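Local coordinates for Lmo0135 protein (Listeria monocytogenes EGD-e, PDB 5ISU) that serves as the substrate-binding protein of an ABC transporter and probably captures peptides for uptake, at residues 263-268 against 422-427; 275-280 against 458-463; 315-320 against 452-457. All blocks are in the same frame, centred on the assembly; numbering follows the deposited sequence.

Overall arrangement
Following the chain from the N terminus, strand 248-263 ends at the first half of contact 1, and 275-280, on the next helix, opens contact 2; the loop 315-320 then opens contact 3. The partners return in the order 422-427, 452-457, 458-463. Contact 1 therefore closes first and crosses both others, while contact 3 is nested inside the loop closed by contact 2. All three gather where helix 442-458 ends and strand 462-475 begins: contact 3 binds the last turns of that helix, contact 2 the turn into the strand, and contact 1 the loop leading to helix 427-438. Y424 links contact 1 to contact 2 through D459.

Contact 1: residues 263-268 against 422-427; sequences FNENQP and SNYHNK
The amides of N266 and N423 stack face on face, their planes 14° apart although the two side chains cross at about a right angle. The ring of Y424 instead meets E265 at its edge: OE2 of E265 comes near the ring plane, 3.2 Å from CD1 of Y424, and the carboxylate is turned 72° against the ring. Over the H425 ring, N423 O sits 3.0 Å above one face, toward the rim. In the amide stack the two nitrogens, N266 ND2 and N423 ND2, lie 3.1 Å apart, but both are donors and do not bond to each other. N266 ND2 is satisfied by the carbonyl oxygens of R388 and N390, while N423 ND2 takes N264 OD1 at 2.6 Å over a bent N-H path. With CG anti to the backbone N (chi1 -167°), N264 also curls its OD1 back to accept N266 N at 3.0 Å. This is an Asx turn, set on the type I beta turn that runs from N264 to Q267 just after strand 248-263. The two donors reach OD1 from opposite faces of the N264 amide, each well above its plane. Next to it, the backbone N of E265 makes a fairly straight 2.8 Å bond to S422 O, the one backbone-to-backbone hydrogen bond between the segments. A water bridges the same loops, donating to N266 OD1 and to N423 O. Farther along, Y424 OH receives a nearly linear bond from N426 ND2, 2.9 Å long, and is also bonded to D459. N426 in turn is the N-cap of helix 427-438, its OD1 accepting L429 N. S422 points its hydroxyl to V461 O, in the turn ahead of strand 462-475.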
loop_
_atom_site.group_PDB
_atom_site.type_symbol
_atom_site.label_atom_id
_atom_site.label_comp_id
_atom_site.label_asym_id
_atom_site.label_seq_id
_atom_site.Cartn_x
_atom_site.Cartn_y
_atom_site.Cartn_z
ATOM N N PHE A 263 -17.100 -6.091 -10.238
ATOM C CA PHE A 263 -18.442 -6.273 -10.838
ATOM C C PHE A 263 -19.444 -6.052 -9.716
ATOM O O PHE A 263 -19.434 -6.799 -8.738
ATOM C CB PHE A 263 -18.613 -7.657 -11.458
ATOM C CG PHE A 263 -17.651 -7.942 -12.592
ATOM C CD1 PHE A 263 -17.740 -7.245 -13.784
ATOM C CD2 PHE A 263 -16.706 -8.953 -12.487
ATOM C CE1 PHE A 263 -16.867 -7.508 -14.827
ATOM C CE2 PHE A 263 -15.840 -9.229 -13.532
ATOM C CZ PHE A 263 -15.922 -8.504 -14.702
ATOM N N ASN A 264 -20.277 -5.013 -9.841
ATOM C CA ASN A 264 -21.241 -4.655 -8.780
ATOM C C ASN A 264 -22.441 -5.595 -8.720
ATOM O O ASN A 264 -23.407 -5.431 -9.473
ATOM C CB ASN A 264 -21.740 -3.219 -8.969
ATOM C CG ASN A 264 -22.483 -2.678 -7.746
ATOM O OD1 ASN A 264 -22.778 -3.409 -6.801
ATOM N ND2 ASN A 264 -22.762 -1.381 -7.751
ATOM N N GLU A 265 -22.404 -6.551 -7.795
ATOM C CA GLU A 265 -23.505 -7.504 -7.653
ATOM C C GLU A 265 -24.824 -6.908 -7.122
ATOM O O GLU A 265 -25.809 -7.627 -7.015
ATOM C CB GLU A 265 -23.074 -8.727 -6.847
ATOM C CG GLU A 265 -21.930 -9.462 -7.527
ATOM C CD GLU A 265 -21.565 -10.785 -6.872
ATOM O OE1 GLU A 265 -22.436 -11.417 -6.241
ATOM O OE2 GLU A 265 -20.400 -11.218 -7.041
ATOM N N ASN A 266 -24.839 -5.620 -6.769
ATOM C CA ASN A 266 -26.106 -4.966 -6.385
ATOM C C ASN A 266 -26.985 -4.771 -7.643
ATOM O O ASN A 266 -28.203 -4.622 -7.528
ATOM C CB ASN A 266 -25.891 -3.639 -5.647
ATOM C CG ASN A 266 -25.384 -3.828 -4.222
ATOM O OD1 ASN A 266 -25.443 -4.932 -3.660
ATOM N ND2 ASN A 266 -24.912 -2.737 -3.615
ATOM N N GLN A 267 -26.362 -4.759 -8.831
ATOM C CA GLN A 267 -27.119 -4.703 -10.083
ATOM C C GLN A 267 -27.532 -6.147 -10.344
ATOM O O GLN A 267 -26.679 -7.018 -10.411
ATOM C CB GLN A 267 -26.297 -4.155 -11.262
ATOM C CG GLN A 267 -25.974 -2.667 -11.159
ATOM C CD GLN A 267 -25.601 -2.045 -12.501
ATOM O OE1 GLN A 267 -25.344 -2.749 -13.477
ATOM N NE2 GLN A 267 -25.584 -0.716 -12.554
ATOM N N PRO A 268 -28.846 -6.416 -10.460
ATOM C CA PRO A 268 -29.289 -7.807 -10.654
ATOM C C PRO A 268 -28.538 -8.607 -11.738
ATOM O O PRO A 268 -28.156 -9.743 -11.488
ATOM C CB PRO A 268 -30.768 -7.657 -11.014
ATOM C CG PRO A 268 -31.187 -6.375 -10.386
ATOM C CD PRO A 268 -29.982 -5.477 -10.378
ATOM N N SER A 422 -17.523 -5.130 -4.952
ATOM C CA SER A 422 -18.316 -6.033 -5.761
ATOM C C SER A 422 -19.645 -6.423 -5.072
ATOM O O SER A 422 -20.542 -6.934 -5.730
ATOM C CB SER A 422 -17.497 -7.285 -6.082
ATOM O OG SER A 422 -16.267 -6.966 -6.731
ATOM N N ASN A 423 -19.756 -6.175 -3.762
ATOM C CA ASN A 423 -20.953 -6.515 -2.962
ATOM C C ASN A 423 -21.264 -8.028 -3.024
ATOM O O ASN A 423 -22.430 -8.447 -3.015
ATOM C CB ASN A 423 -22.168 -5.670 -3.382
ATOM C CG ASN A 423 -21.934 -4.184 -3.202
ATOM O OD1 ASN A 423 -21.733 -3.714 -2.095
ATOM N ND2 ASN A 423 -21.995 -3.428 -4.301
ATOM N N TYR A 424 -20.189 -8.819 -3.050
ATOM C CA TYR A 424 -20.232 -10.284 -3.110
ATOM C C TYR A 424 -20.481 -10.882 -1.724
ATOM O O TYR A 424 -19.700 -10.674 -0.799
ATOM C CB TYR A 424 -18.898 -10.765 -3.683
ATOM C CG TYR A 424 -18.636 -12.255 -3.721
ATOM C CD1 TYR A 424 -19.312 -13.085 -4.614
ATOM C CD2 TYR A 424 -17.634 -12.818 -2.937
ATOM C CE1 TYR A 424 -19.028 -14.438 -4.682
ATOM C CE2 TYR A 424 -17.353 -14.170 -3.000
ATOM C CZ TYR A 424 -18.045 -14.972 -3.872
ATOM O OH TYR A 424 -17.761 -16.316 -3.930
ATOM N N HIS A 425 -21.574 -11.631 -1.591
ATOM C CA HIS A 425 -21.955 -12.226 -0.307
ATOM C C HIS A 425 -21.886 -13.748 -0.352
ATOM O O HIS A 425 -22.725 -14.406 -0.979
ATOM C CB HIS A 425 -23.352 -11.749 0.098
ATOM C CG HIS A 425 -23.527 -10.268 -0.005
ATOM N ND1 HIS A 425 -22.744 -9.375 0.700
ATOM C CD2 HIS A 425 -24.391 -9.519 -0.728
ATOM C CE1 HIS A 425 -23.112 -8.140 0.408
ATOM N NE2 HIS A 425 -24.114 -8.200 -0.451
ATOM N N ASN A 426 -20.885 -14.295 0.333
ATOM C CA ASN A 426 -20.660 -15.733 0.391
ATOM C C ASN A 426 -20.202 -16.157 1.799
ATOM O O ASN A 426 -19.008 -16.064 2.123
ATOM C CB ASN A 426 -19.608 -16.098 -0.666
ATOM C CG ASN A 426 -19.264 -17.578 -0.677
ATOM O OD1 ASN A 426 -19.629 -18.343 0.237
ATOM N ND2 ASN A 426 -18.540 -17.994 -1.707
ATOM N N LYS A 427 -21.159 -16.630 2.612
ATOM C CA LYS A 427 -20.892 -17.092 3.989
ATOM C C LYS A 427 -19.802 -18.159 4.113
ATOM O O LYS A 427 -18.994 -18.107 5.030
ATOM C CB LYS A 427 -22.164 -17.619 4.678
ATOM C CG LYS A 427 -23.045 -16.580 5.345
ATOM C CD LYS A 427 -24.126 -17.295 6.168
ATOM C CE LYS A 427 -24.930 -16.375 7.083
ATOM N NZ LYS A 427 -25.726 -15.366 6.333
HETATM O O HOH W 1 -25.372 -7.779 -3.346
#

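Contact 2: residues 275-280 against 458-463; sequences LRQALS and DDAVIY
A Schellman motif closes helix 442-458, and R276 of helix 273-281 binds two carbonyls of that turn, those of D459 and A460. A460, at positive phi, is the C-prime residue: its N bonds back to A457 O and V461 N to I456 O. The guanidinium comes side-on, with two nitrogens sharing one oxygen. R276 NE lies 3.0 Å from D459 O and approaches nearly along the C=O axis; R276 NH2 reaches the same D459 O at 2.8 Å in the carbonyl plane. D459 O sits in the guanidinium plane, so the pair of bonds should help to fix the rotation of the group. A bend at chi3 (-60°) brings NE round to face the turn, where it also makes a weak 3.1 Å bond to A460 O. The third nitrogen, NH1, bonds to L270 O. Near the C-terminal end of helix 442-458, the positive group is probably favoured by that helix's dipole. At the root of the R276 side chain, A460 CB packs against R276 CB at 3.9 Å, so the turn rests on the side of helix 273-281 in this family 5 solute-binding fold. Q277 NE2 adds a long, weak bond to D458 O, at 3.4 Å. One turn on, S280 OG donates to R276 O at 2.9 Å and accepts a water 2.7 Å away; that water also donates to I462 O, at the start of strand 462-475. Y463, paired through its backbone with A261 of strand 248-263, lays CD1 3.7 Å from S280 CB.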
loop_
_atom_site.group_PDB
_atom_site.type_symbol
_atom_site.label_atom_id
_atom_site.label_comp_id
_atom_site.label_asym_id
_atom_site.label_seq_id
_atom_site.Cartn_x
_atom_site.Cartn_y
_atom_site.Cartn_z
ATOM N N LEU A 275 -22.359 -14.183 -16.586
ATOM C CA LEU A 275 -22.125 -12.848 -17.131
ATOM C C LEU A 275 -20.756 -12.328 -16.720
ATOM O O LEU A 275 -20.026 -11.785 -17.551
ATOM C CB LEU A 275 -23.196 -11.862 -16.689
ATOM C CG LEU A 275 -23.097 -10.458 -17.302
ATOM C CD1 LEU A 275 -23.034 -10.507 -18.829
ATOM C CD2 LEU A 275 -24.263 -9.601 -16.839
ATOM N N ARG A 276 -20.408 -12.503 -15.440
ATOM C CA ARG A 276 -19.109 -12.058 -14.923
ATOM C C ARG A 276 -17.957 -12.751 -15.649
ATOM O O ARG A 276 -16.928 -12.122 -15.933
ATOM C CB ARG A 276 -18.990 -12.280 -13.403
ATOM C CG ARG A 276 -19.981 -11.460 -12.587
ATOM C CD ARG A 276 -19.586 -11.323 -11.130
ATOM N NE ARG A 276 -19.469 -12.606 -10.439
ATOM C CZ ARG A 276 -20.467 -13.254 -9.822
ATOM N NH1 ARG A 276 -21.708 -12.769 -9.814
ATOM N NH2 ARG A 276 -20.221 -14.410 -9.211
ATOM N N GLN A 277 -18.137 -14.036 -15.950
ATOM C CA GLN A 277 -17.125 -14.809 -16.667
ATOM C C GLN A 277 -17.045 -14.368 -18.120
ATOM O O GLN A 277 -15.951 -14.309 -18.700
ATOM C CB GLN A 277 -17.411 -16.296 -16.579
ATOM C CG GLN A 277 -17.213 -16.889 -15.194
ATOM C CD GLN A 277 -17.618 -18.353 -15.120
ATOM O OE1 GLN A 277 -18.363 -18.838 -15.962
ATOM N NE2 GLN A 277 -17.137 -19.058 -14.100
ATOM N N ALA A 278 -18.194 -14.049 -18.714
ATOM C CA ALA A 278 -18.206 -13.551 -20.094
ATOM C C ALA A 278 -17.400 -12.249 -20.204
ATOM O O ALA A 278 -16.639 -12.066 -21.151
ATOM C CB ALA A 278 -19.628 -13.331 -20.574
ATOM N N LEU A 279 -17.544 -11.377 -19.205
ATOM C CA LEU A 279 -16.868 -10.076 -19.171
ATOM C C LEU A 279 -15.388 -10.188 -18.798
ATOM O O LEU A 279 -14.672 -9.178 -18.773
ATOM C CB LEU A 279 -17.586 -9.122 -18.210
ATOM C CG LEU A 279 -19.058 -8.814 -18.508
ATOM C CD1 LEU A 279 -19.681 -7.994 -17.386
ATOM C CD2 LEU A 279 -19.242 -8.115 -19.852
ATOM N N SER A 280 -14.952 -11.405 -18.477
ATOM C CA SER A 280 -13.551 -11.680 -18.188
ATOM C C SER A 280 -12.925 -12.268 -19.462
ATOM O O SER A 280 -11.862 -11.812 -19.936
ATOM C CB SER A 280 -13.415 -12.657 -17.009
ATOM O OG SER A 280 -14.060 -12.147 -15.861
ATOM N N ASP A 458 -12.635 -18.420 -9.420
ATOM C CA ASP A 458 -13.734 -19.233 -9.964
ATOM C C ASP A 458 -15.057 -18.474 -10.040
ATOM O O ASP A 458 -15.763 -18.609 -11.023
ATOM C CB ASP A 458 -13.932 -20.509 -9.163
ATOM C CG ASP A 458 -12.754 -21.461 -9.274
ATOM O OD1 ASP A 458 -11.966 -21.345 -10.229
ATOM O OD2 ASP A 458 -12.624 -22.344 -8.403
ATOM N N ASP A 459 -15.375 -17.645 -9.045
ATOM C CA ASP A 459 -16.647 -16.875 -9.068
ATOM C C ASP A 459 -16.561 -15.539 -9.801
ATOM O O ASP A 459 -17.543 -14.762 -9.818
ATOM C CB ASP A 459 -17.202 -16.663 -7.648
ATOM C CG ASP A 459 -17.840 -17.918 -7.072
ATOM O OD1 ASP A 459 -17.875 -18.939 -7.781
ATOM O OD2 ASP A 459 -18.324 -17.872 -5.916
ATOM N N ALA A 460 -15.409 -15.288 -10.427
ATOM C CA ALA A 460 -15.161 -14.047 -11.133
ATOM C C ALA A 460 -15.728 -12.855 -10.379
ATOM O O ALA A 460 -16.499 -12.067 -10.932
ATOM C CB ALA A 460 -15.713 -14.118 -12.547
ATOM N N VAL A 461 -15.335 -12.736 -9.115
ATOM C CA VAL A 461 -15.784 -11.643 -8.239
ATOM C C VAL A 461 -15.257 -10.303 -8.739
ATOM O O VAL A 461 -15.951 -9.278 -8.679
ATOM C CB VAL A 461 -15.327 -11.876 -6.789
ATOM C CG1 VAL A 461 -15.789 -10.739 -5.889
ATOM C CG2 VAL A 461 -15.869 -13.208 -6.290
ATOM N N ILE A 462 -14.007 -10.315 -9.192
ATOM C CA ILE A 462 -13.377 -9.145 -9.790
ATOM C C ILE A 462 -12.634 -9.637 -11.023
ATOM O O ILE A 462 -12.673 -10.819 -11.329
ATOM C CB ILE A 462 -12.357 -8.486 -8.845
ATOM C CG1 ILE A 462 -11.198 -9.454 -8.531
ATOM C CG2 ILE A 462 -13.049 -8.018 -7.573
ATOM C CD1 ILE A 462 -9.992 -8.781 -7.915
ATOM N N TYR A 463 -11.974 -8.721 -11.716
ATOM C CA TYR A 463 -11.100 -9.050 -12.835
ATOM C C TYR A 463 -9.739 -8.421 -12.502
ATOM O O TYR A 463 -9.580 -7.219 -12.655
ATOM C CB TYR A 463 -11.623 -8.514 -14.176
ATOM C CG TYR A 463 -10.754 -8.947 -15.344
ATOM C CD1 TYR A 463 -10.949 -10.171 -15.949
ATOM C CD2 TYR A 463 -9.712 -8.147 -15.805
ATOM C CE1 TYR A 463 -10.150 -10.591 -16.992
ATOM C CE2 TYR A 463 -8.910 -8.551 -16.844
ATOM C CZ TYR A 463 -9.136 -9.781 -17.444
ATOM O OH TYR A 463 -8.354 -10.211 -18.512
HETATM O O HOH W 2 -12.710 -12.542 -13.599
#

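Contact 3: residues 315-320 against 452-457; sequences DKVETY and IQNTIA
Y320 reaches across to A457 through its hydroxyl: OH donates to A457 O at 2.8 Å, and that oxygen lies near the plane of the ring, at its edge. The ring is held in place by E318, two residues earlier in the same loop. Having CG opposite the backbone N (chi1 180°) puts that atom of E318 over the centre of the Y320 ring, 3.6 Å above the plane; the fold at chi2 (52°) then turns the carboxylate back, offering OE2, on its anti side, to the backbone N of Y320 at 2.8 Å. The ring also stands edge-to-face with Y281. The loop, which runs between strand 299-301 and helix 324-334, lies along the C-terminal turns of helix 442-458, where A457 O belongs to the Schellman end. The rest is mostly van der Waals contact around V317 and A457. V317, its CB 3.8 Å from A457 CB, keeps CG1 anti to its carbonyl carbon (chi1 -66°); this turns CG1 along the helix, where it lies 4.0 Å from Q453 CB. CG2 takes the crowded position between the backbone N and carbonyl carbon, on the A457 side. A457 CB is also touched by E318 O, at 3.5 Å. Q453 runs out extended, and its amide oxygen accepts from S304 OG and T314 N, tying the helix to the loop ahead of 315-320.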
loop_
_atom_site.group_PDB
_atom_site.type_symbol
_atom_site.label_atom_id
_atom_site.label_comp_id
_atom_site.label_asym_id
_atom_site.label_seq_id
_atom_site.Cartn_x
_atom_site.Cartn_y
_atom_site.Cartn_z
ATOM N N ASP A 315 -0.081 -18.035 -8.608
ATOM C CA ASP A 315 -0.595 -17.603 -9.918
ATOM C C ASP A 315 -1.357 -18.729 -10.617
ATOM O O ASP A 315 -1.726 -18.590 -11.790
ATOM C CB ASP A 315 0.532 -17.061 -10.830
ATOM C CG ASP A 315 1.524 -18.148 -11.294
ATOM O OD1 ASP A 315 1.318 -19.359 -11.035
ATOM O OD2 ASP A 315 2.524 -17.775 -11.941
ATOM N N LYS A 316 -1.601 -19.833 -9.901
ATOM C CA LYS A 316 -2.309 -20.976 -10.448
ATOM C C LYS A 316 -3.799 -20.897 -10.134
ATOM O O LYS A 316 -4.350 -21.743 -9.433
ATOM C CB LYS A 316 -1.721 -22.267 -9.879
ATOM C CG LYS A 316 -0.237 -22.422 -10.114
ATOM C CD LYS A 316 0.261 -23.698 -9.481
ATOM C CE LYS A 316 1.754 -23.846 -9.668
ATOM N NZ LYS A 316 2.211 -25.098 -9.025
ATOM N N VAL A 317 -4.446 -19.865 -10.652
ATOM C CA VAL A 317 -5.884 -19.677 -10.477
ATOM C C VAL A 317 -6.475 -19.465 -11.864
ATOM O O VAL A 317 -5.737 -19.225 -12.817
ATOM C CB VAL A 317 -6.227 -18.459 -9.553
ATOM C CG1 VAL A 317 -5.757 -18.706 -8.135
ATOM C CG2 VAL A 317 -5.641 -17.151 -10.077
ATOM N N GLU A 318 -7.793 -19.546 -11.982
ATOM C CA GLU A 318 -8.425 -19.323 -13.275
ATOM C C GLU A 318 -8.223 -17.851 -13.672
ATOM O O GLU A 318 -8.438 -16.955 -12.849
ATOM C CB GLU A 318 -9.917 -19.691 -13.255
ATOM C CG GLU A 318 -10.629 -19.474 -14.597
ATOM C CD GLU A 318 -9.920 -20.147 -15.771
ATOM O OE1 GLU A 318 -9.496 -21.328 -15.630
ATOM O OE2 GLU A 318 -9.788 -19.495 -16.839
ATOM N N THR A 319 -7.804 -17.617 -14.918
ATOM C CA THR A 319 -7.555 -16.270 -15.404
ATOM C C THR A 319 -8.422 -15.855 -16.580
ATOM O O THR A 319 -8.341 -14.704 -17.009
ATOM C CB THR A 319 -6.052 -16.042 -15.714
ATOM O OG1 THR A 319 -5.547 -17.090 -16.551
ATOM C CG2 THR A 319 -5.276 -16.044 -14.442
ATOM N N TYR A 320 -9.260 -16.759 -17.080
ATOM C CA TYR A 320 -10.188 -16.451 -18.169
ATOM C C TYR A 320 -9.487 -15.849 -19.365
ATOM O O TYR A 320 -9.854 -14.768 -19.820
ATOM C CB TYR A 320 -11.281 -15.497 -17.680
ATOM C CG TYR A 320 -12.020 -16.033 -16.492
ATOM C CD1 TYR A 320 -13.053 -16.932 -16.667
ATOM C CD2 TYR A 320 -11.677 -15.667 -15.195
ATOM C CE1 TYR A 320 -13.731 -17.473 -15.604
ATOM C CE2 TYR A 320 -12.372 -16.192 -14.110
ATOM C CZ TYR A 320 -13.406 -17.097 -14.337
ATOM O OH TYR A 320 -14.134 -17.663 -13.334
ATOM N N ILE A 452 -9.218 -19.727 -1.029
ATOM C CA ILE A 452 -9.795 -18.373 -1.106
ATOM C C ILE A 452 -9.481 -17.742 -2.465
ATOM O O ILE A 452 -10.386 -17.243 -3.142
ATOM C CB ILE A 452 -9.334 -17.489 0.075
ATOM C CG1 ILE A 452 -9.902 -18.059 1.389
ATOM C CG2 ILE A 452 -9.797 -16.046 -0.115
ATOM C CD1 ILE A 452 -9.399 -17.381 2.637
ATOM N N GLN A 453 -8.219 -17.842 -2.885
ATOM C CA GLN A 453 -7.788 -17.319 -4.191
ATOM C C GLN A 453 -8.532 -18.049 -5.298
ATOM O O GLN A 453 -9.006 -17.433 -6.253
ATOM C CB GLN A 453 -6.253 -17.428 -4.380
ATOM C CG GLN A 453 -5.435 -16.536 -3.443
ATOM C CD GLN A 453 -3.939 -16.745 -3.583
ATOM O OE1 GLN A 453 -3.284 -16.197 -4.488
ATOM N NE2 GLN A 453 -3.381 -17.529 -2.677
ATOM N N ASN A 454 -8.643 -19.363 -5.162
ATOM C CA ASN A 454 -9.389 -20.163 -6.131
ATOM C C ASN A 454 -10.875 -19.832 -6.183
ATOM O O ASN A 454 -11.425 -19.709 -7.275
ATOM C CB ASN A 454 -9.146 -21.661 -5.913
ATOM C CG ASN A 454 -7.845 -22.117 -6.553
ATOM O OD1 ASN A 454 -6.905 -22.542 -5.884
ATOM N ND2 ASN A 454 -7.765 -21.954 -7.857
ATOM N N THR A 455 -11.518 -19.626 -5.031
ATOM C CA THR A 455 -12.956 -19.311 -5.033
ATOM C C THR A 455 -13.223 -17.949 -5.667
ATOM O O THR A 455 -14.122 -17.814 -6.494
ATOM C CB THR A 455 -13.571 -19.353 -3.633
ATOM O OG1 THR A 455 -13.278 -20.614 -3.015
ATOM C CG2 THR A 455 -15.092 -19.163 -3.698
ATOM N N ILE A 456 -12.436 -16.946 -5.299
ATOM C CA ILE A 456 -12.591 -15.610 -5.881
ATOM C C ILE A 456 -12.428 -15.639 -7.409
ATOM O O ILE A 456 -13.203 -14.989 -8.146
ATOM C CB ILE A 456 -11.583 -14.604 -5.252
ATOM C CG1 ILE A 456 -11.936 -14.325 -3.774
ATOM C CG2 ILE A 456 -11.523 -13.298 -6.038
ATOM C CD1 ILE A 456 -13.325 -13.769 -3.536
ATOM N N ALA A 457 -11.419 -16.368 -7.881
ATOM C CA ALA A 457 -11.165 -16.473 -9.316
ATOM C C ALA A 457 -12.285 -17.268 -9.985
ATOM O O ALA A 457 -12.836 -16.834 -10.980
ATOM C CB ALA A 457 -9.809 -17.117 -9.591
#